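Long-range contact in Cry37AA1 (Bacillus thuringiensis, PDB 4RHZ), which probably acts as the calcium-binding, C2-fold partner of Cry23Aa1 in a two-component insecticidal toxin: residues T7-F12 / T118-L123. Numbering follows the deposited sequence.
Sequences TFTINF and TIKYSL
At the edge of the Phe8 ring, near its plane, lies the CG2 methyl of Ile119, a loose contact with CD2 to CG2 at 4.5 Å; Phe8 CD2 also meets Tyr121 CB obliquely at 3.7 Å. One face of the Phe12 ring takes Ile10 CG2 from within the same strand, 3.6 Å above the plane and offset toward the rim. Phe8 and Tyr121 lie on the buried face of an antiparallel sheet in this C2-fold β-sandwich, as their contacts with Met73 of the opposing sheet indicate. The Tyr121 CG sits between its backbone N and carbonyl carbon (chi1 71°), and the ring leads away from strand 4-13 until its OH is hydrogen-bonded to Ser100 O. Farther along, Ile10 and Ile119 lie side by side, CG1 to CG1 4.2 Å.

The N-to-C directions of 7-12 and 118-123 differ by 165°, close to antiparallel, and Thr7-Ser122, Thr9-Lys120 and Asn11-Thr118 form the hydrogen-bonded pairs; Thr9 N to Lys120 O measures 2.8 Å (N-H...O 168°). Their side chains occupy the other face, where extended Lys120 runs beside Thr9 and packs on Glu48 of the Cry23Aa1 chain. One water, held by Thr7 O and Thr9 OG1, reaches Lys120 O only weakly; a second bridges the strands, donating to Thr9 O and hydrogen-bonded to Thr118 OG1 at 2.7 Å.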
loop_
_atom_site.group_PDB
_atom_site.type_symbol
_atom_site.label_atom_id
_atom_site.label_comp_id
_atom_site.label_asym_id
_atom_site.label_seq_id
_atom_site.Cartn_x
_atom_site.Cartn_y
_atom_site.Cartn_z
ATOM N N THR B 7 -18.278 11.230 -5.715
ATOM C CA THR B 7 -18.275 9.954 -6.449
ATOM C C THR B 7 -17.730 8.885 -5.515
ATOM O O THR B 7 -16.647 8.997 -5.007
ATOM C CB THR B 7 -17.430 10.052 -7.792
ATOM O OG1 THR B 7 -17.978 11.085 -8.649
ATOM C CG2 THR B 7 -17.373 8.650 -8.601
ATOM N N PHE B 8 -18.561 7.887 -5.249
ATOM C CA PHE B 8 -18.345 6.876 -4.287
ATOM C C PHE B 8 -18.038 5.634 -5.057
ATOM O O PHE B 8 -18.767 5.299 -6.001
ATOM C CB PHE B 8 -19.655 6.676 -3.452
ATOM C CG PHE B 8 -20.033 7.920 -2.672
ATOM C CD1 PHE B 8 -20.971 8.831 -3.181
ATOM C CD2 PHE B 8 -19.359 8.246 -1.504
ATOM C CE1 PHE B 8 -21.257 9.995 -2.516
ATOM C CE2 PHE B 8 -19.639 9.422 -0.808
ATOM C CZ PHE B 8 -20.597 10.293 -1.306
ATOM N N THR B 9 -16.982 4.918 -4.652
ATOM C CA THR B 9 -16.728 3.623 -5.315
ATOM C C THR B 9 -16.739 2.584 -4.267
ATOM O O THR B 9 -15.903 2.603 -3.408
ATOM C CB THR B 9 -15.355 3.602 -6.008
ATOM O OG1 THR B 9 -15.320 4.687 -6.919
ATOM C CG2 THR B 9 -15.154 2.293 -6.768
ATOM N N ILE B 10 -17.660 1.658 -4.365
ATOM C CA ILE B 10 -17.863 0.749 -3.337
ATOM C C ILE B 10 -17.524 -0.647 -3.836
ATOM O O ILE B 10 -17.970 -1.026 -4.942
ATOM C CB ILE B 10 -19.373 0.749 -2.980
ATOM C CG1 ILE B 10 -19.863 2.191 -2.629
ATOM C CG2 ILE B 10 -19.658 -0.275 -1.947
ATOM C CD1 ILE B 10 -21.342 2.263 -2.311
ATOM N N ASN B 11 -16.790 -1.428 -3.007
ATOM C CA ASN B 11 -16.469 -2.799 -3.330
ATOM C C ASN B 11 -16.936 -3.741 -2.292
ATOM O O ASN B 11 -16.730 -3.482 -1.102
ATOM C CB ASN B 11 -14.966 -2.924 -3.492
ATOM C CG ASN B 11 -14.535 -2.515 -4.864
ATOM O OD1 ASN B 11 -14.751 -3.259 -5.792
ATOM N ND2 ASN B 11 -13.993 -1.315 -5.022
ATOM N N PHE B 12 -17.554 -4.845 -2.740
ATOM C CA PHE B 12 -18.121 -5.843 -1.879
ATOM C C PHE B 12 -17.279 -7.124 -1.908
ATOM O O PHE B 12 -16.853 -7.524 -2.948
ATOM C CB PHE B 12 -19.523 -6.170 -2.354
ATOM C CG PHE B 12 -20.463 -4.960 -2.442
ATOM C CD1 PHE B 12 -20.525 -4.186 -3.611
ATOM C CD2 PHE B 12 -21.321 -4.639 -1.355
ATOM C CE1 PHE B 12 -21.412 -3.095 -3.697
ATOM C CE2 PHE B 12 -22.207 -3.583 -1.425
ATOM C CZ PHE B 12 -22.273 -2.786 -2.601
ATOM N N THR B 118 -15.634 -1.965 1.130
ATOM C CA THR B 118 -14.781 -0.834 1.204
ATOM C C THR B 118 -15.410 0.348 0.423
ATOM O O THR B 118 -16.210 0.135 -0.503
ATOM C CB THR B 118 -13.377 -1.102 0.617
ATOM O OG1 THR B 118 -13.445 -1.208 -0.808
ATOM C CG2 THR B 118 -12.632 -2.304 1.257
ATOM N N ILE B 119 -15.086 1.601 0.786
ATOM C CA ILE B 119 -15.673 2.720 0.111
ATOM C C ILE B 119 -14.622 3.749 -0.076
ATOM O O ILE B 119 -13.908 4.113 0.855
ATOM C CB ILE B 119 -16.836 3.392 0.966
ATOM C CG1 ILE B 119 -18.032 2.479 1.106
ATOM C CG2 ILE B 119 -17.458 4.596 0.242
ATOM C CD1 ILE B 119 -18.085 1.834 2.338
ATOM N N LYS B 120 -14.560 4.289 -1.273
ATOM C CA LYS B 120 -13.594 5.304 -1.625
ATOM C C LYS B 120 -14.419 6.437 -2.145
ATOM O O LYS B 120 -15.451 6.157 -2.717
ATOM C CB LYS B 120 -12.832 4.710 -2.802
ATOM C CG LYS B 120 -12.083 5.657 -3.613
ATOM C CD LYS B 120 -11.641 4.998 -4.935
ATOM C CE LYS B 120 -10.728 5.967 -5.682
ATOM N NZ LYS B 120 -10.457 5.466 -7.070
ATOM N N TYR B 121 -14.017 7.698 -1.952
ATOM C CA TYR B 121 -14.818 8.771 -2.492
ATOM C C TYR B 121 -13.938 9.887 -2.929
ATOM O O TYR B 121 -12.861 10.006 -2.397
ATOM C CB TYR B 121 -15.856 9.295 -1.461
ATOM C CG TYR B 121 -15.335 10.099 -0.278
ATOM C CD1 TYR B 121 -15.499 11.482 -0.235
ATOM C CD2 TYR B 121 -14.720 9.469 0.812
ATOM C CE1 TYR B 121 -15.050 12.239 0.858
ATOM C CE2 TYR B 121 -14.316 10.222 1.956
ATOM C CZ TYR B 121 -14.485 11.600 1.960
ATOM O OH TYR B 121 -14.031 12.338 3.056
ATOM N N SER B 122 -14.426 10.707 -3.868
ATOM C CA SER B 122 -13.717 11.901 -4.310
ATOM C C SER B 122 -14.719 12.999 -4.633
ATOM O O SER B 122 -15.900 12.723 -4.886
ATOM C CB SER B 122 -12.865 11.615 -5.577
ATOM O OG SER B 122 -13.665 11.122 -6.643
ATOM N N LEU B 123 -14.234 14.231 -4.674
ATOM C CA LEU B 123 -15.081 15.444 -4.861
ATOM C C LEU B 123 -14.530 16.397 -5.913
ATOM O O LEU B 123 -13.306 16.625 -5.931
ATOM C CB LEU B 123 -15.056 16.271 -3.564
ATOM C CG LEU B 123 -15.314 15.400 -2.341
ATOM C CD1 LEU B 123 -14.878 16.096 -1.079
ATOM C CD2 LEU B 123 -16.800 15.049 -2.335
HETATM O O HOH W 1 -14.884 7.019 -5.903
HETATM O O HOH W 2 -13.914 0.620 -2.756
#